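PDB 5H4E: beta 1-3 glucanase from Clostridium beijerinckii NCIMB 8052, which probably hydrolyses beta-1,3-glucans through its glycoside hydrolase family 64 domain. Local coordinates for residues 259-264 and 270-275; 242-245 and 250-253; 275-280 and 286-291; 227-232 and 310-315; 280-285 and 305-310. All blocks are in the same frame, centred on the assembly; numbering follows the deposited sequence.

Interaction 1: 259-264 and 270-275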
# COMPACT_ATOMS: atom_id res chain seq x y z
N ASP A 259 -5.13 28.13 2.60
CA ASP A 259 -3.88 27.49 2.21
C ASP A 259 -2.94 27.30 3.38
O ASP A 259 -2.92 28.12 4.30
CB ASP A 259 -3.16 28.31 1.14
CG ASP A 259 -3.95 28.45 -0.13
OD1 ASP A 259 -4.75 27.54 -0.45
OD2 ASP A 259 -3.77 29.48 -0.82
N PHE A 260 -2.14 26.24 3.32
CA PHE A 260 -1.06 26.03 4.27
C PHE A 260 0.22 26.37 3.53
O PHE A 260 0.63 25.63 2.63
CB PHE A 260 -1.01 24.57 4.77
CG PHE A 260 -0.70 24.45 6.25
CD1 PHE A 260 -1.54 23.74 7.10
CD2 PHE A 260 0.39 25.11 6.80
CE1 PHE A 260 -1.25 23.63 8.45
CE2 PHE A 260 0.68 25.03 8.15
CZ PHE A 260 -0.14 24.29 8.98
N VAL A 261 0.84 27.48 3.89
CA VAL A 261 2.00 28.00 3.16
C VAL A 261 3.32 27.85 3.91
O VAL A 261 3.45 28.25 5.07
CB VAL A 261 1.80 29.50 2.83
CG1 VAL A 261 2.68 29.91 1.66
CG2 VAL A 261 0.33 29.78 2.54
N PHE A 262 4.31 27.26 3.24
CA PHE A 262 5.59 26.97 3.85
C PHE A 262 6.76 27.68 3.17
O PHE A 262 6.69 28.06 2.00
CB PHE A 262 5.87 25.46 3.85
CG PHE A 262 4.95 24.64 4.72
CD1 PHE A 262 3.64 24.40 4.33
CD2 PHE A 262 5.40 24.11 5.93
CE1 PHE A 262 2.80 23.64 5.12
CE2 PHE A 262 4.56 23.35 6.73
CZ PHE A 262 3.26 23.13 6.33
N ASN A 263 7.83 27.83 3.93
CA ASN A 263 9.11 28.22 3.37
C ASN A 263 10.09 27.08 3.58
O ASN A 263 9.76 26.08 4.22
CB ASN A 263 9.62 29.51 4.02
CG ASN A 263 10.04 29.33 5.47
OD1 ASN A 263 9.74 28.32 6.11
ND2 ASN A 263 10.73 30.34 6.00
N LYS A 264 11.29 27.22 3.03
CA LYS A 264 12.32 26.20 3.14
C LYS A 264 13.63 26.84 3.57
O LYS A 264 14.11 27.78 2.94
CB LYS A 264 12.49 25.48 1.80
CG LYS A 264 13.56 24.41 1.78
CD LYS A 264 13.64 23.81 0.38
CE LYS A 264 14.69 22.72 0.26
NZ LYS A 264 14.63 22.11 -1.10
N ASN A 270 6.40 30.18 -0.06
CA ASN A 270 5.88 29.97 -1.41
C ASN A 270 5.63 28.49 -1.73
O ASN A 270 5.48 28.11 -2.90
CB ASN A 270 6.84 30.57 -2.44
CG ASN A 270 8.28 30.18 -2.20
OD1 ASN A 270 8.58 29.04 -1.82
ND2 ASN A 270 9.19 31.13 -2.41
N LEU A 271 5.58 27.67 -0.70
CA LEU A 271 5.30 26.25 -0.88
C LEU A 271 3.91 25.94 -0.32
O LEU A 271 3.67 26.14 0.87
CB LEU A 271 6.38 25.40 -0.21
CG LEU A 271 7.81 25.66 -0.68
CD1 LEU A 271 8.81 25.06 0.27
CD2 LEU A 271 8.04 25.11 -2.09
N TYR A 272 3.01 25.48 -1.17
CA TYR A 272 1.59 25.41 -0.83
C TYR A 272 0.98 24.02 -0.68
O TYR A 272 1.20 23.14 -1.51
CB TYR A 272 0.77 26.15 -1.89
CG TYR A 272 0.83 27.65 -1.77
CD1 TYR A 272 -0.25 28.35 -1.25
CD2 TYR A 272 1.95 28.35 -2.16
CE1 TYR A 272 -0.21 29.72 -1.14
CE2 TYR A 272 2.00 29.72 -2.05
CZ TYR A 272 0.92 30.40 -1.53
OH TYR A 272 0.96 31.76 -1.41
N ILE A 273 0.19 23.85 0.37
CA ILE A 273 -0.92 22.91 0.32
C ILE A 273 -2.15 23.76 -0.01
O ILE A 273 -2.55 24.63 0.77
CB ILE A 273 -1.15 22.14 1.64
CG1 ILE A 273 0.13 21.44 2.09
CG2 ILE A 273 -2.26 21.12 1.47
CD1 ILE A 273 -0.08 20.61 3.34
N HIS A 274 -2.73 23.53 -1.18
CA HIS A 274 -3.89 24.31 -1.61
C HIS A 274 -5.20 23.80 -1.04
O HIS A 274 -5.80 22.87 -1.56
CB HIS A 274 -3.94 24.34 -3.14
CG HIS A 274 -2.75 24.99 -3.75
ND1 HIS A 274 -2.64 26.35 -3.91
CD2 HIS A 274 -1.59 24.47 -4.22
CE1 HIS A 274 -1.48 26.65 -4.46
NE2 HIS A 274 -0.82 25.52 -4.66
N GLY A 275 -5.65 24.42 0.05
CA GLY A 275 -6.91 24.07 0.65
C GLY A 275 -6.80 23.36 1.98
O GLY A 275 -5.70 23.08 2.48
O HOH W 1 -4.25 28.22 -3.16
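Phe260 N donates to Ile273 O at 3.0 Å, and Ile273 N to Phe260 O at 2.9 Å. One step along, Val261 and Tyr272 form a non-hydrogen-bonded pair, and Phe262 N donates to Leu271 O at 2.7 Å. Phe262 O takes two N-H groups, from Leu271 N and from Asn270 N, the latter at 3.0 Å and more bent (131°). Two residues facing one make a classic beta bulge in the antiparallel hairpin of strands 259-264 and 271-273, the latter an outermost strand of its sheet.

The Tyr272 ring gathers the contacts on the face it shares with Val261. With CG1 anti to the backbone N (chi1 -158°), Val261 lays that methyl over one side of the ring, 3.9 Å from its centroid, a CH-pi contact that suits a beta-branched residue. The Asp259 carboxylate stands almost perpendicular at the ring's edge. On the other, apolar face Phe262, Leu271 and Ile273 pack on helix 294-309, and Phe260 meets Tyr234 edge-to-face.

Polar contacts gather at Asp259. Its OD1 accepts a weak bond from Gly275 N at 3.3 Å, while a water joins its OD2, weakly, to His274 ND1. Gly275, with phi 110°, has a glycine-favouring conformation.

Interaction 2: 242-245 and 250-253; sequences LTFT and TYSG
The rings of Phe244 and Tyr251 lie nearly parallel, planes 26° apart, but are offset until little of one ring lies over the other, with centroids 5.5 Å from each other. The CB of Tyr251 makes an off-centre CH-pi contact with the Phe244 ring, 4.1 Å from its centroid, and beside it Phe244 CZ comes obliquely to Tyr251 CD2 at 3.7 Å. Phe244 reaches its neighbour because CG stands between the backbone N and the carbonyl carbon (chi1 74°), which leans the ring across the gap between the strands. Both large rings suit the buried face, which they share with Leu242.

The other face is polar and at least partly exposed, and small hydroxyl residues occupy it. Thr245 OG1 and Thr250 OG1 are hydrogen-bonded at 2.8 Å, and the proton cannot be assigned to one oxygen. Thr243 OG1 lies 2.9 Å from Ser252 OG, which also bonds to Glu241. On the same face, Thr243 CG2 and Thr250 CG2 touch at 3.9 Å.

The backbones form a regular antiparallel hairpin. Leu242 pairs with Gly253 and Phe244 with Tyr251 through two hydrogen bonds each, Tyr251 N to Phe244 O measuring 2.8 Å. Gly253, paired with Leu242, has no side chain on the buried face, and the Phe262 ring packs on its CA.

Strand 242-246 is an outer strand of the four-stranded sheet, and strand 249-256 has strand 259-264 on its other side. Helix 294-309 lies against the aromatic face, meeting Phe244 through Gln302 and Tyr251 through Ile299, while Asp295 and Arg248 bind the tyrosine hydroxyl.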
# COMPACT_ATOMS: atom_id res chain seq x y z
N LEU A 242 4.13 26.18 12.15
CA LEU A 242 4.42 24.75 12.13
C LEU A 242 5.81 24.58 11.56
O LEU A 242 6.03 24.82 10.37
CB LEU A 242 3.38 24.00 11.28
CG LEU A 242 3.62 22.53 10.95
CD1 LEU A 242 3.93 21.76 12.19
CD2 LEU A 242 2.37 21.96 10.30
N THR A 243 6.75 24.19 12.39
CA THR A 243 8.14 24.07 11.96
C THR A 243 8.66 22.67 12.17
O THR A 243 8.57 22.13 13.27
CB THR A 243 9.04 25.06 12.70
OG1 THR A 243 8.52 26.38 12.53
CG2 THR A 243 10.46 24.99 12.17
N PHE A 244 9.19 22.08 11.10
CA PHE A 244 9.72 20.74 11.19
C PHE A 244 10.96 20.56 10.32
O PHE A 244 11.19 21.31 9.37
CB PHE A 244 8.65 19.70 10.83
CG PHE A 244 8.33 19.62 9.36
CD1 PHE A 244 7.34 20.43 8.80
CD2 PHE A 244 8.99 18.71 8.54
CE1 PHE A 244 7.04 20.34 7.45
CE2 PHE A 244 8.69 18.62 7.19
CZ PHE A 244 7.72 19.44 6.64
N THR A 245 11.75 19.56 10.67
CA THR A 245 12.95 19.24 9.93
C THR A 245 12.93 17.78 9.52
O THR A 245 12.61 16.91 10.33
CB THR A 245 14.21 19.53 10.76
OG1 THR A 245 14.18 20.89 11.19
CG2 THR A 245 15.47 19.29 9.94
N THR A 250 14.65 22.18 6.64
CA THR A 250 13.67 22.64 7.61
C THR A 250 12.60 23.49 6.95
O THR A 250 12.89 24.50 6.28
CB THR A 250 14.33 23.44 8.75
OG1 THR A 250 15.33 22.63 9.38
CG2 THR A 250 13.28 23.85 9.79
N TYR A 251 11.35 23.08 7.15
CA TYR A 251 10.20 23.78 6.58
C TYR A 251 9.40 24.46 7.68
O TYR A 251 9.26 23.92 8.77
CB TYR A 251 9.31 22.80 5.82
CG TYR A 251 9.98 22.10 4.67
CD1 TYR A 251 9.94 22.63 3.39
CD2 TYR A 251 10.65 20.89 4.86
CE1 TYR A 251 10.55 21.99 2.32
CE2 TYR A 251 11.27 20.23 3.79
CZ TYR A 251 11.21 20.79 2.53
OH TYR A 251 11.81 20.14 1.47
N SER A 252 8.86 25.64 7.39
CA SER A 252 8.01 26.31 8.36
C SER A 252 6.74 26.80 7.68
O SER A 252 6.80 27.42 6.63
CB SER A 252 8.77 27.47 9.02
OG SER A 252 8.08 27.95 10.16
N GLY A 253 5.59 26.55 8.29
CA GLY A 253 4.35 26.86 7.62
C GLY A 253 3.34 27.56 8.49
O GLY A 253 3.44 27.54 9.72

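Interaction 3: 275-280 and 286-291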
# COMPACT_ATOMS: atom_id res chain seq x y z
N GLY A 275 -5.65 24.42 0.05
CA GLY A 275 -6.91 24.07 0.65
C GLY A 275 -6.80 23.36 1.98
O GLY A 275 -5.70 23.08 2.48
N LYS A 276 -7.96 23.10 2.57
CA LYS A 276 -8.08 22.38 3.82
C LYS A 276 -8.59 20.97 3.54
O LYS A 276 -9.61 20.80 2.86
CB LYS A 276 -9.01 23.12 4.77
CG LYS A 276 -9.31 22.37 6.04
CD LYS A 276 -10.06 23.24 7.05
CE LYS A 276 -11.46 23.54 6.60
NZ LYS A 276 -12.15 24.39 7.60
N PRO A 277 -7.88 19.94 4.03
CA PRO A 277 -8.21 18.56 3.65
C PRO A 277 -9.53 18.03 4.20
O PRO A 277 -9.97 18.44 5.28
CB PRO A 277 -7.03 17.75 4.21
CG PRO A 277 -6.53 18.56 5.36
CD PRO A 277 -6.74 20.01 4.97
N SER A 278 -10.17 17.14 3.45
CA SER A 278 -11.29 16.38 3.97
C SER A 278 -10.77 15.21 4.79
O SER A 278 -9.57 14.93 4.79
CB SER A 278 -12.16 15.85 2.83
OG SER A 278 -11.39 14.98 2.01
N THR A 279 -11.69 14.53 5.45
CA THR A 279 -11.38 13.28 6.14
C THR A 279 -10.84 12.25 5.15
O THR A 279 -9.90 11.50 5.47
CB THR A 279 -12.62 12.76 6.91
OG1 THR A 279 -12.77 13.50 8.13
CG2 THR A 279 -12.51 11.28 7.26
N GLN A 280 -11.40 12.23 3.95
CA GLN A 280 -10.97 11.25 2.94
C GLN A 280 -9.56 11.57 2.46
O GLN A 280 -8.77 10.67 2.23
CB GLN A 280 -11.93 11.21 1.75
CG GLN A 280 -13.30 10.63 2.07
CD GLN A 280 -14.11 11.53 2.98
OE1 GLN A 280 -14.25 12.72 2.71
NE2 GLN A 280 -14.63 10.97 4.06
N ASN A 286 -4.64 11.66 -0.96
CA ASN A 286 -4.84 12.13 -2.32
C ASN A 286 -5.41 13.55 -2.33
O ASN A 286 -5.23 14.28 -1.36
CB ASN A 286 -5.75 11.16 -3.08
CG ASN A 286 -7.14 11.07 -2.49
OD1 ASN A 286 -7.42 11.58 -1.41
ND2 ASN A 286 -8.02 10.39 -3.20
N GLY A 287 -6.06 13.96 -3.41
CA GLY A 287 -6.67 15.28 -3.45
C GLY A 287 -5.63 16.38 -3.30
O GLY A 287 -4.66 16.43 -4.07
N ILE A 288 -5.79 17.24 -2.30
CA ILE A 288 -4.87 18.35 -2.11
C ILE A 288 -3.48 17.87 -1.68
O ILE A 288 -2.49 18.59 -1.81
CB ILE A 288 -5.41 19.39 -1.08
CG1 ILE A 288 -5.37 18.85 0.35
CG2 ILE A 288 -6.82 19.81 -1.45
CD1 ILE A 288 -5.89 19.88 1.38
N PHE A 289 -3.40 16.62 -1.21
CA PHE A 289 -2.12 16.03 -0.85
C PHE A 289 -1.38 15.49 -2.08
O PHE A 289 -0.24 15.01 -1.97
CB PHE A 289 -2.32 14.93 0.20
CG PHE A 289 -2.72 15.45 1.56
CD1 PHE A 289 -1.99 16.46 2.18
CD2 PHE A 289 -3.84 14.94 2.22
CE1 PHE A 289 -2.34 16.94 3.43
CE2 PHE A 289 -4.21 15.41 3.46
CZ PHE A 289 -3.46 16.42 4.08
N ASP A 290 -2.03 15.56 -3.24
CA ASP A 290 -1.39 15.19 -4.52
C ASP A 290 -0.80 16.41 -5.22
O ASP A 290 -1.30 17.53 -5.06
CB ASP A 290 -2.39 14.53 -5.48
CG ASP A 290 -2.70 13.09 -5.10
OD1 ASP A 290 -1.84 12.47 -4.43
OD2 ASP A 290 -3.78 12.59 -5.48
N GLY A 291 0.25 16.18 -6.00
CA GLY A 291 0.79 17.21 -6.87
C GLY A 291 1.81 18.11 -6.22
O GLY A 291 2.08 17.99 -5.02
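The connections entering and leaving the short helix 279-284 meet each other: the segment leading from strand 271-273 into the helix, and the loop with a 3-10 turn that follows it. Between them Pro277 and Ile288 make the main contact. Ile288 extends its CD1 methyl to the chain before the helix, touching Pro277 N at 3.3 Å, Gly275 O at 3.4 Å and the ring carbon Pro277 CD at 3.7 Å. CG1 is set between the backbone N and the carbonyl carbon (chi1 72°) and chi2 is extended; the unbranched end of isoleucine carries CD1 far enough to reach that chain.

Phe289 CE2 meets Pro277 CB at 3.7 Å, obliquely to the ring. The compact proline ring thus touches both apolar side chains, and its buried position suits a residue with no N-H to satisfy. No hydrogen bond crosses between the segments, so the contact is one of apolar surfaces.

Each side has its own local order. Phe289 N bonds back to Asn286 O at 3.0 Å in the 3-10 turn, and Gly287 takes a positive phi that favours glycine. Ser278 OG caps Glu281 N, and Glu281 OE1 accepts from Ser278 N, a capping box; Glu281 OE2 accepts from Ile288 N. Helix 227-236 packs on Pro277 through Ile230 and Tyr234, while helix 294-309 meets Phe289 through Lys300, Val303 and Cys304.

Interaction 4: 227-232 and 310-315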
# COMPACT_ATOMS: atom_id res chain seq x y z
N ASP A 227 -12.75 15.79 10.80
CA ASP A 227 -13.09 17.18 10.48
C ASP A 227 -12.80 18.20 11.59
O ASP A 227 -12.20 19.24 11.33
CB ASP A 227 -14.57 17.28 10.10
CG ASP A 227 -14.86 16.74 8.72
OD1 ASP A 227 -14.06 15.93 8.21
OD2 ASP A 227 -15.89 17.14 8.13
N SER A 228 -13.24 17.91 12.80
CA SER A 228 -13.04 18.86 13.89
C SER A 228 -11.55 19.07 14.17
O SER A 228 -11.12 20.20 14.44
CB SER A 228 -13.75 18.40 15.15
OG SER A 228 -13.44 19.30 16.22
N TYR A 229 -10.78 17.99 14.09
CA TYR A 229 -9.33 18.05 14.35
C TYR A 229 -8.68 18.87 13.25
O TYR A 229 -7.87 19.75 13.53
CB TYR A 229 -8.74 16.63 14.43
CG TYR A 229 -7.23 16.51 14.63
CD1 TYR A 229 -6.57 17.26 15.61
CD2 TYR A 229 -6.48 15.63 13.86
CE1 TYR A 229 -5.19 17.13 15.80
CE2 TYR A 229 -5.10 15.49 14.05
CZ TYR A 229 -4.47 16.25 15.03
OH TYR A 229 -3.10 16.14 15.22
N ILE A 230 -9.06 18.60 12.00
CA ILE A 230 -8.56 19.38 10.88
C ILE A 230 -8.85 20.87 11.08
O ILE A 230 -7.97 21.71 10.90
CB ILE A 230 -9.17 18.90 9.54
CG1 ILE A 230 -8.56 17.55 9.14
CG2 ILE A 230 -8.92 19.90 8.43
CD1 ILE A 230 -9.41 16.78 8.17
N ASN A 231 -10.08 21.17 11.47
CA ASN A 231 -10.50 22.54 11.76
C ASN A 231 -9.65 23.19 12.85
O ASN A 231 -9.17 24.32 12.66
CB ASN A 231 -11.98 22.59 12.16
CG ASN A 231 -12.92 22.38 10.96
OD1 ASN A 231 -12.58 22.71 9.84
ND2 ASN A 231 -14.11 21.84 11.22
N ASP A 232 -9.44 22.47 13.96
CA ASP A 232 -8.65 23.00 15.08
C ASP A 232 -7.24 23.31 14.62
O ASP A 232 -6.69 24.37 14.95
CB ASP A 232 -8.59 21.99 16.24
CG ASP A 232 -9.90 21.86 16.97
OD1 ASP A 232 -10.76 22.74 16.81
OD2 ASP A 232 -10.06 20.87 17.71
N HIS A 310 -2.12 11.83 14.46
CA HIS A 310 -2.57 12.86 15.42
C HIS A 310 -1.39 13.52 16.14
O HIS A 310 -1.31 13.50 17.36
CB HIS A 310 -3.57 12.26 16.43
CG HIS A 310 -4.36 13.30 17.19
ND1 HIS A 310 -5.72 13.45 17.04
CD2 HIS A 310 -3.98 14.21 18.12
CE1 HIS A 310 -6.15 14.41 17.83
NE2 HIS A 310 -5.12 14.89 18.51
N VAL A 311 -0.49 14.13 15.38
CA VAL A 311 0.64 14.86 15.96
C VAL A 311 0.88 16.19 15.23
O VAL A 311 1.97 16.75 15.32
CB VAL A 311 1.95 14.03 15.94
CG1 VAL A 311 1.94 12.96 17.04
CG2 VAL A 311 2.20 13.41 14.56
N MET A 312 -0.14 16.68 14.53
CA MET A 312 -0.02 17.93 13.78
C MET A 312 0.38 19.10 14.68
O MET A 312 1.03 20.05 14.24
CB MET A 312 -1.33 18.25 13.05
CG MET A 312 -1.39 17.66 11.62
SD MET A 312 -0.08 18.31 10.55
CE MET A 312 -0.68 19.96 10.18
N LEU A 313 0.03 19.03 15.96
CA LEU A 313 0.39 20.10 16.90
C LEU A 313 1.72 19.85 17.62
O LEU A 313 2.08 20.61 18.52
CB LEU A 313 -0.73 20.29 17.93
CG LEU A 313 -2.07 20.67 17.30
CD1 LEU A 313 -3.20 20.67 18.30
CD2 LEU A 313 -1.98 22.02 16.60
N ASP A 314 2.43 18.79 17.25
CA ASP A 314 3.71 18.48 17.90
C ASP A 314 4.77 18.08 16.87
O ASP A 314 5.24 16.94 16.87
CB ASP A 314 3.52 17.34 18.92
CG ASP A 314 4.75 17.13 19.82
OD1 ASP A 314 5.64 18.01 19.87
OD2 ASP A 314 4.81 16.09 20.49
N PRO A 315 5.15 19.03 15.99
CA PRO A 315 6.13 18.72 14.93
C PRO A 315 7.49 18.22 15.44
O PRO A 315 8.14 17.45 14.73
CB PRO A 315 6.29 20.06 14.20
CG PRO A 315 5.86 21.09 15.20
CD PRO A 315 4.73 20.44 15.95
O HOH W 2 -1.84 17.07 17.67
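Tyr229 and His310 both carry CG anti to the backbone N (chi1 177° and -164°), and these torsions extend the two rings until they stack face to face. The stack is offset, with centroids 3.8 Å apart and planes only 4° from parallel. Tyr229 CZ lies over the centre of the imidazole, whereas His310 CE1 sits toward the rim of the phenol ring, 3.5 Å from Tyr229 CE1. A flat, polar imidazole suits this position because one face can stack while ND1 hydrogen-bonds to Pro329 O.

The phenol oxygen also meets the loop backbone. Met312 N donates to Tyr229 OH at 3.1 Å, and a water 2.9 Å from the same OH accepts from Leu313 N. Tyrosine fits here because one side chain supplies both a stacking ring and a terminal polar atom. Met312 CB comes within 3.5 Å of that OH.

The loop itself is tightly folded: His310, with positive phi, closes helix 294-309 in a Schellman motif, and a type I turn runs from Val311 to Asp314. Tyr229 thus links helix 227-236 to the loop leaving helix 294-309. The bent Met312 side chain touches Val233 of the first helix and Val303, Ala306 and Phe307 of the second, and also meets Leu242 of strand 242-246.

Interaction 5: 280-285 and 305-310; sequences QEVLLG and AAFNRH
Val282 and Phe307 meet with their side chains at about a right angle where helices 279-284 and 294-309 cross; the local axes pass 8.9 Å apart at -99°. The CB of Val282 is directed toward the other helix. Its CG1 touches Phe307 CB at 3.8 Å, and its CG2 comes close to the same CB and to CG. Phe307 is met at CB and the first ring carbon, while the ring runs on toward Ile230 and Val233 of helix 227-236. A beta-branched valine suits such a crossing, being short enough for close approach yet presenting two methyls.

Asn308 passes Val282 in the opposite direction, and its amide comes alongside the valine, with ND2 at 3.7 Å from CG1. The oxygen of that amide has Leu283 CD2 next to it at 3.8 Å and is bound by Asn331 ND2. Asparagine thus places both a donor and an acceptor in a buried helix interface, where Cys304 O of its own helix takes a further bond from ND2.

The hydrogen bond across the helices joins Asn308 ND2 to Val282 O at 2.9 Å; it is straight at the hydrogen (166°), but the donor stands above the carbonyl plane, 54° out of it.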
# COMPACT_ATOMS: atom_id res chain seq x y z
N GLN A 280 -11.40 12.23 3.95
CA GLN A 280 -10.97 11.25 2.94
C GLN A 280 -9.56 11.57 2.46
O GLN A 280 -8.77 10.67 2.23
CB GLN A 280 -11.93 11.21 1.75
CG GLN A 280 -13.30 10.63 2.07
CD GLN A 280 -14.11 11.53 2.98
OE1 GLN A 280 -14.25 12.72 2.71
NE2 GLN A 280 -14.63 10.97 4.06
N GLU A 281 -9.24 12.85 2.31
CA GLU A 281 -7.91 13.21 1.85
C GLU A 281 -6.84 12.86 2.87
O GLU A 281 -5.72 12.50 2.51
CB GLU A 281 -7.86 14.69 1.49
CG GLU A 281 -8.49 14.95 0.12
CD GLU A 281 -8.74 16.41 -0.17
OE1 GLU A 281 -8.95 17.20 0.78
OE2 GLU A 281 -8.74 16.78 -1.37
N VAL A 282 -7.17 12.97 4.15
CA VAL A 282 -6.25 12.54 5.20
C VAL A 282 -6.01 11.03 5.10
O VAL A 282 -4.86 10.57 5.02
CB VAL A 282 -6.78 12.91 6.60
CG1 VAL A 282 -6.03 12.14 7.72
CG2 VAL A 282 -6.68 14.41 6.81
N LEU A 283 -7.09 10.27 5.08
CA LEU A 283 -7.00 8.81 5.07
C LEU A 283 -6.34 8.26 3.83
O LEU A 283 -5.60 7.26 3.90
CB LEU A 283 -8.40 8.21 5.23
CG LEU A 283 -8.99 8.47 6.61
CD1 LEU A 283 -10.45 8.10 6.64
CD2 LEU A 283 -8.20 7.69 7.66
N LEU A 284 -6.56 8.92 2.70
CA LEU A 284 -6.10 8.39 1.42
C LEU A 284 -4.83 9.05 0.88
O LEU A 284 -4.15 8.48 0.04
CB LEU A 284 -7.20 8.53 0.38
CG LEU A 284 -8.45 7.71 0.69
CD1 LEU A 284 -9.58 8.06 -0.28
CD2 LEU A 284 -8.15 6.23 0.66
N GLY A 285 -4.52 10.25 1.36
CA GLY A 285 -3.32 10.93 0.94
C GLY A 285 -3.42 11.48 -0.48
O GLY A 285 -2.40 11.75 -1.12
N ALA A 305 0.69 12.40 7.02
CA ALA A 305 1.09 11.41 8.02
C ALA A 305 0.84 11.95 9.42
O ALA A 305 0.41 11.20 10.30
CB ALA A 305 2.56 11.03 7.84
N ALA A 306 1.08 13.24 9.63
CA ALA A 306 0.91 13.80 10.98
C ALA A 306 -0.57 13.86 11.38
O ALA A 306 -0.93 13.67 12.55
CB ALA A 306 1.55 15.19 11.07
N PHE A 307 -1.43 14.11 10.40
CA PHE A 307 -2.87 14.02 10.66
C PHE A 307 -3.26 12.61 11.04
O PHE A 307 -3.89 12.41 12.08
CB PHE A 307 -3.67 14.49 9.45
CG PHE A 307 -3.96 15.97 9.47
CD1 PHE A 307 -4.76 16.51 10.46
CD2 PHE A 307 -3.42 16.81 8.50
CE1 PHE A 307 -5.03 17.89 10.48
CE2 PHE A 307 -3.68 18.18 8.53
CZ PHE A 307 -4.49 18.70 9.51
N ASN A 308 -2.86 11.61 10.25
CA ASN A 308 -3.19 10.23 10.59
C ASN A 308 -2.68 9.80 11.96
O ASN A 308 -3.33 9.02 12.67
CB ASN A 308 -2.63 9.27 9.54
CG ASN A 308 -3.48 9.24 8.29
OD1 ASN A 308 -4.51 8.56 8.25
ND2 ASN A 308 -3.09 10.01 7.29
N ARG A 309 -1.51 10.31 12.33
CA ARG A 309 -0.85 9.95 13.58
C ARG A 309 -1.26 10.85 14.75
O ARG A 309 -0.84 10.61 15.89
CB ARG A 309 0.68 9.99 13.40
CG ARG A 309 1.22 8.91 12.46
CD ARG A 309 2.65 9.21 11.98
NE ARG A 309 3.17 8.15 11.13
CZ ARG A 309 4.27 8.25 10.39
NH1 ARG A 309 4.97 9.38 10.37
NH2 ARG A 309 4.67 7.22 9.65
N HIS A 310 -2.12 11.83 14.46
CA HIS A 310 -2.57 12.86 15.42
C HIS A 310 -1.39 13.52 16.14
O HIS A 310 -1.31 13.50 17.36
CB HIS A 310 -3.57 12.26 16.43
CG HIS A 310 -4.36 13.30 17.19
ND1 HIS A 310 -5.72 13.45 17.04
CD2 HIS A 310 -3.98 14.21 18.12
CE1 HIS A 310 -6.15 14.41 17.83
NE2 HIS A 310 -5.12 14.89 18.51

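In the fold
All five contacts lie on the same side of the chain's centre, within residues 227-315. Interaction 4 closes this stretch by joining its two ends, and the other four are nested inside its loop. Interactions 2 and 1 follow in series as the outer hairpins of one four-stranded antiparallel sheet, their centres 11 Å apart. Interaction 1 passes through the shared Gly275 into interaction 3, which crosses interaction 5 along the chain and shares helix 279-284 with it; their centres are 9 Å apart. Interactions 4 and 5 share His310 at the end of helix 294-309. That helix links the sheet to the neighbouring helices, so the five contacts appear to hold this part of the glucanase together.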